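Local structure of D-psicose 3-epimerase (Agrobacterium tumefaciens, 2HK0) at residues G231-R236 with K240-W245; M201-H206 with I262-V267. The protein probably catalyses the metal-dependent C3 epimerisation of non-phosphorylated ketohexoses, interconverting D-fructose and D-psicose. One frame throughout, in Å; residues are numbered along the deposited sequence.

Contact 1 (G231-R236 with K240-W245); sequences GESNRR and KGRMPW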
loop_
_atom_site.group_PDB
_atom_site.type_symbol
_atom_site.label_atom_id
_atom_site.label_comp_id
_atom_site.label_asym_id
_atom_site.label_seq_id
_atom_site.Cartn_x
_atom_site.Cartn_y
_atom_site.Cartn_z
ATOM N N GLY A 231 -16.525 2.247 -0.636
ATOM C CA GLY A 231 -16.326 3.620 -1.065
ATOM C C GLY A 231 -14.880 3.965 -0.769
ATOM O O GLY A 231 -14.235 3.280 0.030
ATOM N N GLU A 232 -14.350 5.004 -1.406
ATOM C CA GLU A 232 -12.976 5.389 -1.144
ATOM C C GLU A 232 -12.997 6.138 0.190
ATOM O O GLU A 232 -14.071 6.366 0.758
ATOM C CB GLU A 232 -12.435 6.265 -2.283
ATOM C CG GLU A 232 -12.283 5.529 -3.639
ATOM C CD GLU A 232 -11.218 4.410 -3.624
ATOM O OE1 GLU A 232 -10.382 4.397 -2.689
ATOM O OE2 GLU A 232 -11.204 3.560 -4.559
ATOM N N SER A 233 -11.828 6.518 0.695
ATOM C CA SER A 233 -11.745 7.178 1.991
ATOM C C SER A 233 -12.563 8.455 2.066
ATOM O O SER A 233 -13.051 8.821 3.153
ATOM C CB SER A 233 -10.286 7.489 2.342
ATOM O OG SER A 233 -9.791 8.555 1.548
ATOM N N ASN A 234 -12.687 9.147 0.933
ATOM C CA ASN A 234 -13.468 10.383 0.883
ATOM C C ASN A 234 -14.809 10.168 0.190
ATOM O O ASN A 234 -15.463 11.124 -0.247
ATOM C CB ASN A 234 -12.677 11.526 0.221
ATOM C CG ASN A 234 -12.132 11.156 -1.158
ATOM O OD1 ASN A 234 -12.585 10.187 -1.776
ATOM N ND2 ASN A 234 -11.159 11.940 -1.652
ATOM N N ARG A 235 -15.195 8.895 0.076
ATOM C CA ARG A 235 -16.502 8.493 -0.465
ATOM C C ARG A 235 -16.749 8.504 -1.965
ATOM O O ARG A 235 -17.900 8.494 -2.388
ATOM C CB ARG A 235 -17.614 9.298 0.210
ATOM C CG ARG A 235 -17.536 9.277 1.715
ATOM C CD ARG A 235 -18.380 8.156 2.252
ATOM N NE ARG A 235 -19.168 8.634 3.357
ATOM C CZ ARG A 235 -20.075 7.918 4.004
ATOM N NH1 ARG A 235 -20.326 6.667 3.655
ATOM N NH2 ARG A 235 -20.718 8.469 5.016
ATOM N N ARG A 236 -15.688 8.546 -2.759
ATOM C CA ARG A 236 -15.850 8.465 -4.205
ATOM C C ARG A 236 -16.148 6.991 -4.499
ATOM O O ARG A 236 -16.002 6.136 -3.619
ATOM C CB ARG A 236 -14.563 8.880 -4.917
ATOM C CG ARG A 236 -14.275 10.389 -4.856
ATOM C CD ARG A 236 -12.891 10.654 -5.427
ATOM N NE ARG A 236 -11.905 10.118 -4.508
ATOM C CZ ARG A 236 -10.645 9.845 -4.821
ATOM N NH1 ARG A 236 -10.198 10.057 -6.059
ATOM N NH2 ARG A 236 -9.835 9.364 -3.883
ATOM N N LYS A 240 -11.595 4.720 -7.666
ATOM C CA LYS A 240 -11.087 6.073 -7.913
ATOM C C LYS A 240 -9.926 6.403 -6.964
ATOM O O LYS A 240 -9.170 7.359 -7.199
ATOM C CB LYS A 240 -12.190 7.110 -7.665
ATOM C CG LYS A 240 -13.393 7.055 -8.611
ATOM C CD LYS A 240 -13.067 7.737 -9.935
ATOM C CE LYS A 240 -14.336 8.043 -10.738
ATOM N NZ LYS A 240 -13.962 8.708 -12.020
ATOM N N GLY A 241 -9.781 5.611 -5.900
ATOM C CA GLY A 241 -8.764 5.925 -4.917
ATOM C C GLY A 241 -7.765 4.893 -4.454
ATOM O O GLY A 241 -7.538 3.880 -5.104
ATOM N N ARG A 242 -7.197 5.157 -3.284
ATOM C CA ARG A 242 -6.155 4.330 -2.686
ATOM C C ARG A 242 -6.556 3.213 -1.721
ATOM O O ARG A 242 -5.698 2.612 -1.088
ATOM C CB ARG A 242 -5.146 5.246 -1.988
ATOM C CG ARG A 242 -5.759 6.046 -0.847
ATOM C CD ARG A 242 -4.740 6.954 -0.197
ATOM N NE ARG A 242 -5.431 8.027 0.498
ATOM C CZ ARG A 242 -5.957 7.927 1.714
ATOM N NH1 ARG A 242 -5.857 6.794 2.401
ATOM N NH2 ARG A 242 -6.628 8.960 2.216
HETATM N N MSE A 243 -7.846 2.938 -1.594
HETATM C CA MSE A 243 -8.309 1.859 -0.719
HETATM C C MSE A 243 -7.547 0.568 -1.140
HETATM O O MSE A 243 -7.297 0.341 -2.327
HETATM C CB MSE A 243 -9.815 1.703 -0.927
HETATM C CG MSE A 243 -10.597 1.031 0.180
HETATM SE SE MSE A 243 -10.498 1.963 1.888
HETATM C CE MSE A 243 -11.713 3.446 1.651
ATOM N N PRO A 244 -7.149 -0.282 -0.179
ATOM C CA PRO A 244 -6.427 -1.507 -0.569
ATOM C C PRO A 244 -7.402 -2.582 -1.090
ATOM O O PRO A 244 -7.595 -3.630 -0.473
ATOM C CB PRO A 244 -5.736 -1.946 0.721
ATOM C CG PRO A 244 -6.018 -0.840 1.728
ATOM C CD PRO A 244 -7.272 -0.183 1.282
ATOM N N TRP A 245 -7.993 -2.315 -2.244
ATOM C CA TRP A 245 -8.970 -3.214 -2.829
ATOM C C TRP A 245 -8.531 -4.668 -2.961
ATOM O O TRP A 245 -9.311 -5.572 -2.681
ATOM C CB TRP A 245 -9.429 -2.645 -4.174
ATOM C CG TRP A 245 -10.120 -1.310 -4.006
ATOM C CD1 TRP A 245 -9.700 -0.097 -4.484
ATOM C CD2 TRP A 245 -11.313 -1.056 -3.261
ATOM N NE1 TRP A 245 -10.565 0.903 -4.075
ATOM C CE2 TRP A 245 -11.560 0.342 -3.321
ATOM C CE3 TRP A 245 -12.206 -1.875 -2.539
ATOM C CZ2 TRP A 245 -12.661 0.941 -2.680
ATOM C CZ3 TRP A 245 -13.290 -1.286 -1.912
ATOM C CH2 TRP A 245 -13.509 0.115 -1.985
HETATM O O HOH W 1 -7.553 7.720 -2.693
#
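The carboxylate of Glu232 lies against the 240-245 backbone and the indole edge of Trp245, and this is the tight side of the contact. With CG anti to the carbonyl carbon, a bend at chi2 (-66°) swings the Glu232 carboxylate onto that backbone, where both oxygens meet donors. Glu232 OE1 accepts Met243 N at 3.1 Å through its syn lone pair. Glu232 OE2 accepts Trp245 NE1 at 2.8 Å, with the carboxylate nearly perpendicular to the ring, and a weak bond from Gly241 N, also at 2.8 Å. Gly239 N also donates a hydrogen bond to OE2. The bent chain of selenomethionine Met243 brings its CE to the backbone of Gly231 and Ser233.

The other side is looser. Arg236 NE bonds in plane to Asn234 OD1 at 2.8 Å, and its NH2 reaches 240-245 through a water, weakly, while Arg242 N holds that water at 2.7 Å. Lys240 NZ makes a salt bridge with Asp295 and Arg236 NH1 one with Asp212 of the second subunit, while Arg242 NH2 hydrogen-bonds Asn208 O of that subunit. A buried carboxylate thus pins together the loop that joins strand 225-230 to helix 245-254, a beta-alpha connection of the TIM barrel.

Contact 2 (M201-H206 with I262-V267); sequences MLDTFH and IMEPFV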
loop_
_atom_site.group_PDB
_atom_site.type_symbol
_atom_site.label_atom_id
_atom_site.label_comp_id
_atom_site.label_asym_id
_atom_site.label_seq_id
_atom_site.Cartn_x
_atom_site.Cartn_y
_atom_site.Cartn_z
HETATM N N MSE A 201 -21.819 -5.803 10.195
HETATM C CA MSE A 201 -21.740 -5.113 8.907
HETATM C C MSE A 201 -20.555 -4.154 8.905
HETATM O O MSE A 201 -20.400 -3.347 9.831
HETATM C CB MSE A 201 -23.030 -4.343 8.668
HETATM C CG MSE A 201 -23.012 -3.484 7.464
HETATM SE SE MSE A 201 -24.710 -2.581 7.271
HETATM C CE MSE A 201 -24.150 -1.253 5.948
ATOM N N LEU A 202 -19.714 -4.244 7.877
ATOM C CA LEU A 202 -18.535 -3.377 7.770
ATOM C C LEU A 202 -18.642 -2.445 6.562
ATOM O O LEU A 202 -19.299 -2.761 5.568
ATOM C CB LEU A 202 -17.255 -4.223 7.667
ATOM C CG LEU A 202 -17.013 -5.168 8.850
ATOM C CD1 LEU A 202 -15.713 -5.965 8.641
ATOM C CD2 LEU A 202 -16.954 -4.348 10.145
ATOM N N ASP A 203 -17.945 -1.318 6.640
ATOM C CA ASP A 203 -17.998 -0.294 5.596
ATOM C C ASP A 203 -16.569 0.253 5.408
ATOM O O ASP A 203 -15.961 0.733 6.367
ATOM C CB ASP A 203 -18.965 0.782 6.092
ATOM C CG ASP A 203 -19.156 1.916 5.117
ATOM O OD1 ASP A 203 -18.177 2.300 4.440
ATOM O OD2 ASP A 203 -20.285 2.447 5.060
ATOM N N THR A 204 -16.031 0.183 4.187
ATOM C CA THR A 204 -14.667 0.642 3.965
ATOM C C THR A 204 -14.395 2.064 4.414
ATOM O O THR A 204 -13.308 2.349 4.894
ATOM C CB THR A 204 -14.216 0.473 2.499
ATOM O OG1 THR A 204 -15.120 1.155 1.619
ATOM C CG2 THR A 204 -14.161 -1.005 2.152
ATOM N N PHE A 205 -15.374 2.944 4.287
ATOM C CA PHE A 205 -15.197 4.327 4.719
ATOM C C PHE A 205 -14.907 4.405 6.228
ATOM O O PHE A 205 -14.031 5.169 6.671
ATOM C CB PHE A 205 -16.453 5.154 4.387
ATOM C CG PHE A 205 -16.447 6.559 4.978
ATOM C CD1 PHE A 205 -15.568 7.534 4.506
ATOM C CD2 PHE A 205 -17.323 6.894 6.008
ATOM C CE1 PHE A 205 -15.561 8.833 5.057
ATOM C CE2 PHE A 205 -17.328 8.192 6.569
ATOM C CZ PHE A 205 -16.443 9.158 6.087
ATOM N N HIS A 206 -15.633 3.608 7.008
ATOM C CA HIS A 206 -15.485 3.623 8.457
ATOM C C HIS A 206 -14.260 2.832 8.888
ATOM O O HIS A 206 -13.546 3.226 9.813
ATOM C CB HIS A 206 -16.755 3.061 9.112
ATOM C CG HIS A 206 -17.993 3.837 8.773
ATOM N ND1 HIS A 206 -18.160 5.153 9.134
ATOM C CD2 HIS A 206 -19.115 3.490 8.096
ATOM C CE1 HIS A 206 -19.329 5.588 8.693
ATOM N NE2 HIS A 206 -19.929 4.599 8.060
ATOM N N ILE A 262 -22.303 -3.364 -1.432
ATOM C CA ILE A 262 -22.993 -2.170 -1.903
ATOM C C ILE A 262 -22.074 -0.965 -1.895
ATOM O O ILE A 262 -21.527 -0.600 -0.836
ATOM C CB ILE A 262 -24.184 -1.797 -0.983
ATOM C CG1 ILE A 262 -25.007 -3.045 -0.633
ATOM C CG2 ILE A 262 -25.049 -0.702 -1.667
ATOM C CD1 ILE A 262 -25.628 -3.741 -1.833
HETATM N N MSE A 263 -21.883 -0.337 -3.048
HETATM C CA MSE A 263 -21.055 0.873 -3.050
HETATM C C MSE A 263 -21.984 1.997 -2.570
HETATM O O MSE A 263 -23.130 2.101 -3.003
HETATM C CB MSE A 263 -20.486 1.178 -4.439
HETATM C CG MSE A 263 -21.500 1.321 -5.553
HETATM SE SE MSE A 263 -20.525 1.619 -7.233
HETATM C CE MSE A 263 -19.675 -0.109 -7.455
ATOM N N GLU A 264 -21.481 2.823 -1.661
ATOM C CA GLU A 264 -22.256 3.901 -1.067
ATOM C C GLU A 264 -21.519 5.218 -1.307
ATOM O O GLU A 264 -21.050 5.867 -0.379
ATOM C CB GLU A 264 -22.384 3.608 0.431
ATOM C CG GLU A 264 -23.206 4.581 1.244
ATOM C CD GLU A 264 -23.218 4.192 2.720
ATOM O OE1 GLU A 264 -22.132 3.895 3.257
ATOM O OE2 GLU A 264 -24.305 4.180 3.336
ATOM N N PRO A 265 -21.413 5.630 -2.573
ATOM C CA PRO A 265 -20.704 6.880 -2.837
ATOM C C PRO A 265 -21.522 8.150 -2.616
ATOM O O PRO A 265 -22.712 8.209 -2.907
ATOM C CB PRO A 265 -20.239 6.708 -4.284
ATOM C CG PRO A 265 -21.363 5.891 -4.903
ATOM C CD PRO A 265 -21.849 4.960 -3.818
ATOM N N PHE A 266 -20.861 9.163 -2.079
ATOM C CA PHE A 266 -21.492 10.455 -1.829
ATOM C C PHE A 266 -20.471 11.480 -2.334
ATOM O O PHE A 266 -19.488 11.789 -1.648
ATOM C CB PHE A 266 -21.757 10.640 -0.329
ATOM C CG PHE A 266 -22.866 9.756 0.224
ATOM C CD1 PHE A 266 -24.201 9.997 -0.107
ATOM C CD2 PHE A 266 -22.572 8.715 1.112
ATOM C CE1 PHE A 266 -25.238 9.212 0.444
ATOM C CE2 PHE A 266 -23.586 7.929 1.667
ATOM C CZ PHE A 266 -24.930 8.177 1.332
ATOM N N VAL A 267 -20.710 11.996 -3.537
ATOM C CA VAL A 267 -19.798 12.928 -4.161
ATOM C C VAL A 267 -20.427 14.286 -4.546
ATOM O O VAL A 267 -19.750 15.138 -5.119
ATOM C CB VAL A 267 -19.168 12.280 -5.430
ATOM C CG1 VAL A 267 -18.407 10.981 -5.051
ATOM C CG2 VAL A 267 -20.258 11.970 -6.448
#
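Asp203 and Glu264 meet through one oxygen each: Asp203 OD2 lies 3.0 Å from Glu264 OE1, and no other pair of residues across the segments comes within 4.5 Å. The side chains run at about a right angle, yet their carboxylate planes differ by only 33°. Both oxygens are acceptors, so the approach is not a hydrogen bond; only 53 Å² of surface is buried, which argues against packing as its basis. The same two oxygens have further neighbours: Glu264 OE1 has a weak hydrogen bond with His229 ND1 and a long, weak ion pair with Arg235, while Asp203 OD2 lies close to Glu170 OE2.

The nearest CA atoms, those of Asp203 and Glu264, are 9.0 Å apart; the straight Glu264 chain, chi2 -178°, covers about half the gap, and Asp203 reaches in from the other side. Asp203 is steered by its other oxygen: Asp203 OD1 accepts Phe205 N at 2.9 Å with an N-H...O angle of 140°, an N-cap bond at the start of helix 204-210. With OD1 committed to the helix end, OD2 is turned toward Glu264.

Further out, the ring of Phe205 sends CD2 over one face of His206, 3.5 Å above its plane, and His206 NE2 stands 5.3 Å from Glu264 OE1. Strand 225-230 separates the two parent strands, its backbone bonding to Leu202 on one and Ile262 on the other, which helps to fix the separation of the two acids.

Asp203, Glu264, Glu170 and His229, at the C-terminal ends of their strands or just beyond in a xylose isomerase-like barrel, are consistent with a divalent-metal site, as in related ketose 3-epimerases. A cation would plausibly draw together oxygens that would otherwise repel.

How the contacts relate
Contact 1 is centred about 17 Å from the middle of the chain, off-centre but mostly buried, with other subunits against its margin; contact 2, about 8 Å from that middle, is partly buried. Their own centres are 9 Å apart. The first buries 444 Å² and works by neutral N-H donors around one acid; the second buries little and is an encounter of acids inside the barrel mouth. Both border strand 225-230, which leads into 231-236 and separates the strands of 201-206 and 262-267. They join directly: Gly231 O to Thr204 OG1 at 2.8 Å and Arg235 O to Phe266 N at 3.1 Å are probable hydrogen bonds, and Ser233 O packs on Phe205.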